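Local coordinates for protein glucose-1-phosphate uridylyltransferase (Sphingomonas elodea, PDB 2UX8) that probably transfers the uridylyl group of UTP to glucose 1-phosphate, making UDP-glucose and diphosphate, as a uridylyltransferase of the UDPGP type 2 family, at residues T26-A31 against M35-L40; V130-F135 against V222-E227; C167-P172 against G259-C264. All blocks are in the same frame, centred on the assembly; numbering follows the deposited sequence.

Contact 1 of 3, residues T26-A31 against M35-L40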
# COMPACT_ATOMS: atom_id res chain seq x y z
N THR C 26 7.94 -17.50 -6.33
CA THR C 26 7.84 -17.74 -7.77
C THR C 26 7.23 -19.07 -8.19
O THR C 26 6.74 -19.21 -9.30
CB THR C 26 9.20 -17.64 -8.46
OG1 THR C 26 10.01 -18.76 -8.07
CG2 THR C 26 9.91 -16.35 -8.09
N ARG C 27 7.26 -20.06 -7.31
CA ARG C 27 6.71 -21.37 -7.66
C ARG C 27 5.21 -21.38 -7.80
O ARG C 27 4.65 -22.24 -8.47
CB ARG C 27 7.08 -22.42 -6.63
CG ARG C 27 8.49 -22.91 -6.71
CD ARG C 27 8.60 -24.13 -5.85
NE ARG C 27 9.97 -24.37 -5.45
CZ ARG C 27 10.32 -24.65 -4.21
NH1 ARG C 27 9.41 -24.71 -3.26
NH2 ARG C 27 11.60 -24.85 -3.91
N PHE C 28 4.54 -20.43 -7.15
CA PHE C 28 3.09 -20.37 -7.21
C PHE C 28 2.48 -19.35 -8.16
O PHE C 28 1.29 -19.04 -8.05
CB PHE C 28 2.49 -20.18 -5.82
CG PHE C 28 2.21 -21.47 -5.10
CD1 PHE C 28 3.26 -22.24 -4.59
CD2 PHE C 28 0.90 -21.92 -4.94
CE1 PHE C 28 3.00 -23.44 -3.92
CE2 PHE C 28 0.63 -23.11 -4.28
CZ PHE C 28 1.68 -23.88 -3.77
N LEU C 29 3.28 -18.81 -9.08
CA LEU C 29 2.75 -17.85 -10.05
C LEU C 29 1.71 -18.57 -10.88
O LEU C 29 1.81 -19.77 -11.09
CB LEU C 29 3.86 -17.33 -10.97
CG LEU C 29 4.71 -16.11 -10.58
CD1 LEU C 29 4.44 -15.65 -9.18
CD2 LEU C 29 6.15 -16.47 -10.71
N PRO C 30 0.68 -17.84 -11.37
CA PRO C 30 0.51 -16.40 -11.17
C PRO C 30 -0.11 -15.94 -9.87
O PRO C 30 -0.12 -14.74 -9.59
CB PRO C 30 -0.39 -16.00 -12.33
CG PRO C 30 -0.90 -17.27 -12.95
CD PRO C 30 -0.47 -18.41 -12.08
N ALA C 31 -0.65 -16.86 -9.09
CA ALA C 31 -1.29 -16.50 -7.85
C ALA C 31 -0.47 -15.59 -6.96
O ALA C 31 -1.01 -14.70 -6.31
CB ALA C 31 -1.68 -17.75 -7.10
N MET C 35 0.37 -11.22 -4.56
CA MET C 35 -0.09 -11.71 -3.27
C MET C 35 1.05 -12.41 -2.56
O MET C 35 1.73 -13.25 -3.14
CB MET C 35 -1.21 -12.73 -3.43
CG MET C 35 -2.63 -12.18 -3.42
SD MET C 35 -3.10 -11.20 -1.94
CE MET C 35 -2.51 -12.21 -0.63
N PRO C 36 1.29 -12.07 -1.29
CA PRO C 36 2.38 -12.75 -0.60
C PRO C 36 2.05 -14.24 -0.51
O PRO C 36 0.91 -14.63 -0.23
CB PRO C 36 2.39 -12.08 0.77
CG PRO C 36 1.85 -10.71 0.49
CD PRO C 36 0.74 -10.98 -0.48
N LYS C 37 3.05 -15.07 -0.79
CA LYS C 37 2.92 -16.52 -0.73
C LYS C 37 2.44 -16.93 0.66
O LYS C 37 1.64 -17.84 0.81
CB LYS C 37 4.30 -17.11 -1.03
CG LYS C 37 4.51 -18.52 -0.55
CD LYS C 37 3.77 -19.50 -1.41
CE LYS C 37 4.15 -20.92 -1.03
NZ LYS C 37 5.60 -21.21 -1.23
N GLU C 38 2.95 -16.22 1.66
CA GLU C 38 2.61 -16.51 3.04
C GLU C 38 1.15 -16.25 3.37
O GLU C 38 0.67 -16.61 4.44
CB GLU C 38 3.50 -15.67 3.98
CG GLU C 38 5.00 -15.87 3.81
CD GLU C 38 5.63 -14.95 2.77
OE1 GLU C 38 4.98 -13.95 2.39
OE2 GLU C 38 6.77 -15.20 2.34
N MET C 39 0.44 -15.62 2.44
CA MET C 39 -0.96 -15.32 2.64
C MET C 39 -1.89 -16.33 1.99
O MET C 39 -3.10 -16.24 2.14
CB MET C 39 -1.28 -13.93 2.12
CG MET C 39 -0.65 -12.81 2.90
SD MET C 39 -1.30 -12.76 4.55
CE MET C 39 -2.94 -12.19 4.24
N LEU C 40 -1.33 -17.28 1.24
CA LEU C 40 -2.18 -18.29 0.62
C LEU C 40 -2.89 -19.01 1.74
O LEU C 40 -2.30 -19.32 2.78
CB LEU C 40 -1.36 -19.28 -0.22
CG LEU C 40 -0.71 -18.70 -1.49
CD1 LEU C 40 -0.21 -19.83 -2.36
CD2 LEU C 40 -1.73 -17.88 -2.25
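The ring of Phe28 meets two aliphatic groups of 35-40, Leu40 CD1 and Lys37 CE, both on the same side of the ring plane and both approaching it at a slant. Leu40 CD1 comes up beside Phe28 CD2 at 3.5 Å, while Lys37 CE lies by the other flank, 3.9 Å from Phe28 CD1. Phe270 of helix 267-279 adds an edge-to-face ring contact, and Val43 of the second subunit packs against Phe28 as well. All this sits in the long loop after strand 16-21, which carries the Gly-rich signature and following Pro-Lys of sugar nucleotidyltransferases with the GT-A fold, in relatives the loop that receives the nucleotide.

Lys37 starts with CG anti to its backbone N (chi1 159°), then bends at chi2 and again at chi4. This carries CE past the ring and delivers NZ to Asp141, its salt-bridge partner, so the lysine gives its methylenes to Phe28 and its charge to a neighbouring loop. The short 3-10 turn 37-39 brings Leu40 round to the same side of the ring as Lys37, with Leu40 N bonded to Lys37 O at 3.1 Å. Farther along, where the loop turns back, the contact passes to backbone and methylene: Ala31 O lies 3.5 Å from Met35 CB.

Contact 2 of 3, residues V130-F135 against V222-E227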
# COMPACT_ATOMS: atom_id res chain seq x y z
N VAL C 130 16.26 -9.36 18.80
CA VAL C 130 16.39 -10.55 19.62
C VAL C 130 17.34 -10.31 20.78
O VAL C 130 16.99 -10.57 21.93
CB VAL C 130 16.85 -11.72 18.77
CG1 VAL C 130 17.21 -12.89 19.67
CG2 VAL C 130 15.72 -12.09 17.80
N GLY C 131 18.54 -9.83 20.48
CA GLY C 131 19.49 -9.50 21.53
C GLY C 131 20.26 -10.67 22.09
O GLY C 131 20.82 -11.45 21.33
N ASP C 132 20.34 -10.77 23.41
CA ASP C 132 21.02 -11.90 24.01
C ASP C 132 19.91 -12.81 24.52
O ASP C 132 19.77 -13.01 25.72
CB ASP C 132 21.91 -11.51 25.19
CG ASP C 132 23.07 -12.48 25.39
OD1 ASP C 132 23.45 -12.70 26.56
OD2 ASP C 132 23.61 -13.01 24.40
N GLU C 133 19.12 -13.36 23.61
CA GLU C 133 18.02 -14.23 24.01
C GLU C 133 17.93 -15.36 23.03
O GLU C 133 18.35 -15.24 21.89
CB GLU C 133 16.68 -13.47 23.97
CG GLU C 133 16.55 -12.32 24.95
CD GLU C 133 15.11 -11.85 25.15
OE1 GLU C 133 14.21 -12.70 25.34
OE2 GLU C 133 14.88 -10.62 25.13
N PRO C 134 17.41 -16.51 23.48
CA PRO C 134 17.28 -17.64 22.57
C PRO C 134 16.07 -17.27 21.70
O PRO C 134 15.21 -16.51 22.13
CB PRO C 134 17.01 -18.81 23.52
CG PRO C 134 16.39 -18.15 24.71
CD PRO C 134 17.19 -16.92 24.88
N PHE C 135 16.00 -17.77 20.47
CA PHE C 135 14.88 -17.42 19.62
C PHE C 135 14.42 -18.58 18.75
O PHE C 135 15.17 -19.53 18.54
CB PHE C 135 15.27 -16.22 18.75
CG PHE C 135 16.45 -16.47 17.86
CD1 PHE C 135 16.28 -16.78 16.52
CD2 PHE C 135 17.74 -16.45 18.38
CE1 PHE C 135 17.38 -17.07 15.70
CE2 PHE C 135 18.84 -16.73 17.59
CZ PHE C 135 18.66 -17.05 16.24
N VAL C 222 24.20 -18.12 17.94
CA VAL C 222 24.03 -18.33 16.51
C VAL C 222 23.90 -17.00 15.78
O VAL C 222 24.37 -16.86 14.64
CB VAL C 222 22.79 -19.19 16.20
CG1 VAL C 222 22.74 -19.49 14.70
CG2 VAL C 222 22.84 -20.48 17.01
N MET C 223 23.26 -16.02 16.42
CA MET C 223 23.12 -14.69 15.84
C MET C 223 24.52 -14.10 15.69
O MET C 223 24.89 -13.62 14.62
CB MET C 223 22.28 -13.78 16.74
CG MET C 223 20.80 -13.78 16.44
SD MET C 223 20.40 -12.92 14.91
CE MET C 223 20.62 -14.15 13.78
N ARG C 224 25.27 -14.15 16.78
CA ARG C 224 26.64 -13.65 16.83
C ARG C 224 27.46 -14.20 15.68
O ARG C 224 28.19 -13.46 15.02
CB ARG C 224 27.29 -14.04 18.15
CG ARG C 224 26.88 -13.19 19.34
CD ARG C 224 25.41 -12.86 19.28
NE ARG C 224 24.97 -11.93 20.31
CZ ARG C 224 23.84 -11.24 20.25
NH1 ARG C 224 23.03 -11.38 19.20
NH2 ARG C 224 23.50 -10.42 21.24
N ILE C 225 27.34 -15.50 15.44
CA ILE C 225 28.09 -16.15 14.38
C ILE C 225 27.67 -15.66 13.02
O ILE C 225 28.48 -15.63 12.09
CB ILE C 225 27.94 -17.67 14.47
CG1 ILE C 225 28.85 -18.16 15.57
CG2 ILE C 225 28.30 -18.34 13.17
CD1 ILE C 225 28.72 -19.58 15.80
N LEU C 226 26.39 -15.29 12.89
CA LEU C 226 25.86 -14.78 11.63
C LEU C 226 26.36 -13.36 11.39
O LEU C 226 26.76 -13.02 10.28
CB LEU C 226 24.33 -14.80 11.65
CG LEU C 226 23.64 -16.16 11.59
CD1 LEU C 226 22.15 -15.97 11.79
CD2 LEU C 226 23.92 -16.83 10.26
N GLU C 227 26.35 -12.54 12.44
CA GLU C 227 26.82 -11.17 12.34
C GLU C 227 28.27 -11.19 11.88
O GLU C 227 28.67 -10.44 10.99
CB GLU C 227 26.74 -10.47 13.69
CG GLU C 227 25.40 -10.58 14.38
CD GLU C 227 25.42 -10.03 15.79
OE1 GLU C 227 26.47 -10.17 16.45
OE2 GLU C 227 24.40 -9.48 16.26
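Gly131 meets Arg224 through its carbonyl oxygen, which approaches the guanidinium group obliquely: Gly131 O lies 2.9 Å from Arg224 NH2 and 3.1 Å from Arg224 NH1. The glycine ends helix 127-130 with a positive phi, a conformation that favours glycine, and turns the chain toward strand 135-138. In this GT-A fold that strand pairs antiparallel with 215-218, and helix 221-228 follows directly, so the contact brings the helix-to-strand turn against the helix that follows the partner strand.

Asp132 comes next. Its side chain crosses that of Arg224 at about a right angle, with carboxylate and guanidinium planes 25° apart. Asp132 OD2 stays 4.1 Å from Arg224 NH2 and well out of the guanidinium plane, an attraction of charges without an N-H aimed at the oxygen. On the helix itself Glu227 OE2 forms a long salt bridge with Arg224 NH1, also from outside the plane. A leucine in place of Arg224 would probably leave the Gly131 carbonyl without a charged group beside it and Asp132 and Glu227 without the positive charge between them.

Glu133 turns away, its carboxylate bridged to Arg15 and Lys16, yet its carbonyl O lies in plane at the edge of the Phe135 ring. Phe135 opens the strand, bonded through its backbone to Leu218. CG sits between the backbone N and carbonyl carbon (chi1 60°), a setting that lays the ring beside Met223; Val123 of helix 119-125 touches both side chains. Met223 makes a Met-aromatic contact there: SD lies 5.2 Å from the Phe135 ring centroid, 32° off the normal, and Met223 CG approaches Phe135 CE2 at 3.7 Å.

Contact 3 of 3, residues C167-P172 against G259-C264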
# COMPACT_ATOMS: atom_id res chain seq x y z
N CYS C 167 13.42 -29.27 13.84
CA CYS C 167 12.49 -30.34 13.51
C CYS C 167 13.17 -31.24 12.49
O CYS C 167 13.74 -30.77 11.51
CB CYS C 167 11.21 -29.77 12.93
SG CYS C 167 9.94 -31.01 12.71
N ALA C 168 13.12 -32.55 12.73
CA ALA C 168 13.74 -33.51 11.83
C ALA C 168 12.70 -34.45 11.26
O ALA C 168 11.71 -34.78 11.91
CB ALA C 168 14.82 -34.30 12.57
N GLU C 169 12.97 -34.90 10.03
CA GLU C 169 12.05 -35.77 9.33
C GLU C 169 12.78 -36.62 8.29
O GLU C 169 13.56 -36.11 7.48
CB GLU C 169 10.98 -34.90 8.66
CG GLU C 169 9.87 -35.62 7.93
CD GLU C 169 8.91 -34.63 7.30
OE1 GLU C 169 8.44 -33.73 8.03
OE2 GLU C 169 8.64 -34.75 6.09
N GLU C 170 12.52 -37.93 8.33
CA GLU C 170 13.13 -38.87 7.38
C GLU C 170 12.60 -38.56 5.99
O GLU C 170 11.39 -38.47 5.78
CB GLU C 170 12.76 -40.31 7.75
CG GLU C 170 13.59 -40.91 8.87
CD GLU C 170 15.02 -41.17 8.45
OE1 GLU C 170 15.21 -41.90 7.45
OE2 GLU C 170 15.94 -40.65 9.10
N VAL C 171 13.50 -38.41 5.04
CA VAL C 171 13.10 -38.10 3.68
C VAL C 171 13.69 -39.11 2.70
O VAL C 171 14.75 -39.68 2.95
CB VAL C 171 13.56 -36.67 3.30
CG1 VAL C 171 14.79 -36.71 2.43
CG2 VAL C 171 12.44 -35.94 2.62
N PRO C 172 13.00 -39.36 1.58
CA PRO C 172 13.48 -40.31 0.57
C PRO C 172 14.88 -39.95 0.05
O PRO C 172 15.30 -38.80 0.09
CB PRO C 172 12.42 -40.22 -0.51
CG PRO C 172 11.18 -40.03 0.29
CD PRO C 172 11.60 -38.98 1.30
N GLY C 259 2.85 -35.58 14.23
CA GLY C 259 1.81 -35.10 13.34
C GLY C 259 2.36 -35.19 11.94
O GLY C 259 3.43 -35.78 11.75
N THR C 260 1.66 -34.65 10.96
CA THR C 260 2.17 -34.69 9.61
C THR C 260 2.45 -33.29 9.07
O THR C 260 1.77 -32.31 9.39
CB THR C 260 1.21 -35.43 8.66
OG1 THR C 260 -0.11 -34.94 8.84
CG2 THR C 260 1.24 -36.92 8.96
N ARG C 261 3.49 -33.22 8.26
CA ARG C 261 3.91 -31.97 7.69
C ARG C 261 3.60 -31.92 6.21
O ARG C 261 3.82 -32.89 5.50
CB ARG C 261 5.40 -31.78 7.94
CG ARG C 261 6.05 -30.70 7.13
CD ARG C 261 7.20 -31.30 6.36
NE ARG C 261 7.91 -30.33 5.53
CZ ARG C 261 8.76 -30.67 4.57
NH1 ARG C 261 9.00 -31.96 4.32
NH2 ARG C 261 9.36 -29.74 3.85
N TYR C 262 3.05 -30.81 5.76
CA TYR C 262 2.74 -30.66 4.35
C TYR C 262 3.60 -29.55 3.78
O TYR C 262 3.65 -28.45 4.31
CB TYR C 262 1.26 -30.32 4.16
CG TYR C 262 0.34 -31.41 4.64
CD1 TYR C 262 -0.00 -31.51 5.98
CD2 TYR C 262 -0.14 -32.38 3.75
CE1 TYR C 262 -0.80 -32.56 6.45
CE2 TYR C 262 -0.95 -33.43 4.21
CZ TYR C 262 -1.27 -33.51 5.56
OH TYR C 262 -2.05 -34.55 6.02
N ASP C 263 4.29 -29.87 2.70
CA ASP C 263 5.15 -28.89 2.05
C ASP C 263 4.32 -27.99 1.13
O ASP C 263 4.16 -28.27 -0.05
CB ASP C 263 6.24 -29.62 1.25
CG ASP C 263 7.30 -28.67 0.71
OD1 ASP C 263 7.26 -27.47 1.04
OD2 ASP C 263 8.18 -29.15 -0.03
N CYS C 264 3.79 -26.91 1.69
CA CYS C 264 3.01 -25.98 0.89
C CYS C 264 3.95 -25.15 0.02
O CYS C 264 3.56 -24.14 -0.54
CB CYS C 264 2.18 -25.09 1.80
SG CYS C 264 0.93 -26.07 2.62
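Glu169 and Arg261 reach across from two different sheets and cross obliquely, the carboxylate turned 64° against the guanidinium plane. Glu169 is stretched out, CG anti to the backbone N (chi1 -176°) and the chain straight beyond it, so the carboxylate arrives beside the arginine at full length. Its two oxygens do different things. Glu169 OE2 lies at the guanidinium edge, near the plane, and accepts a weak hydrogen bond from Arg261 NH1 at 3.3 Å with an N-H...O angle of 149°, part of a salt bridge. Glu169 OE1 instead rests along the aliphatic stem, 3.2 Å from Arg261 CD and 3.6 Å from Arg261 CB.

With OE2 alone at a nitrogen and OE1 beside CD, and the planes far from coplanar, this is a one-pronged bridge, the carboxylate leaning on the arginine's methylenes, rather than a flat two-pronged one. Arg261 bends at chi2, and one face of its guanidinium is approached by Asp263 CB, 4.1 Å above the plane and offset toward the rim. Its stronger partner lies outside these strands: Arg261 NH2 makes a salt bridge to Asp142. Two guanidinium nitrogens thus each meet a carboxylate, that of Glu169 weakly, which would tend to limit rotation, and Ile213 and Tyr179 pack around the arginine.

Strand 164-170 belongs to the large mixed sheet, while 260-263 pairs with 142-145 in a small antiparallel ribbon. Their link lies at the pocket of this GT-A nucleotidyltransferase, where Arg261 stands second-shell behind Asp142, which binds glucose 1-phosphate, and Glu169, one step further out, probably steadies Arg261.

How the contacts relate
Contacts 1 and 3 touch through the carbonyl of Cys264, whose O lies 3.3 Å from Lys37 CE and 3.5 Å from Phe28 CE1, although their centres are 21 Å apart. They also converge on neighbouring acids, with Lys37 held by Asp141 and Arg261 by Asp142, so the signature loop and the sugar-phosphate pocket adjoin. From the bound glucose 1-phosphate, the side chain of Arg261 is about 5 Å away, that of Lys37 about 9 Å and that of Phe135 about 13 Å. Contact 2 stands apart, its nearest atoms about 11 Å from contact 3 and about 17 Å from contact 1, but its segments alternate along the chain with those of contact 3.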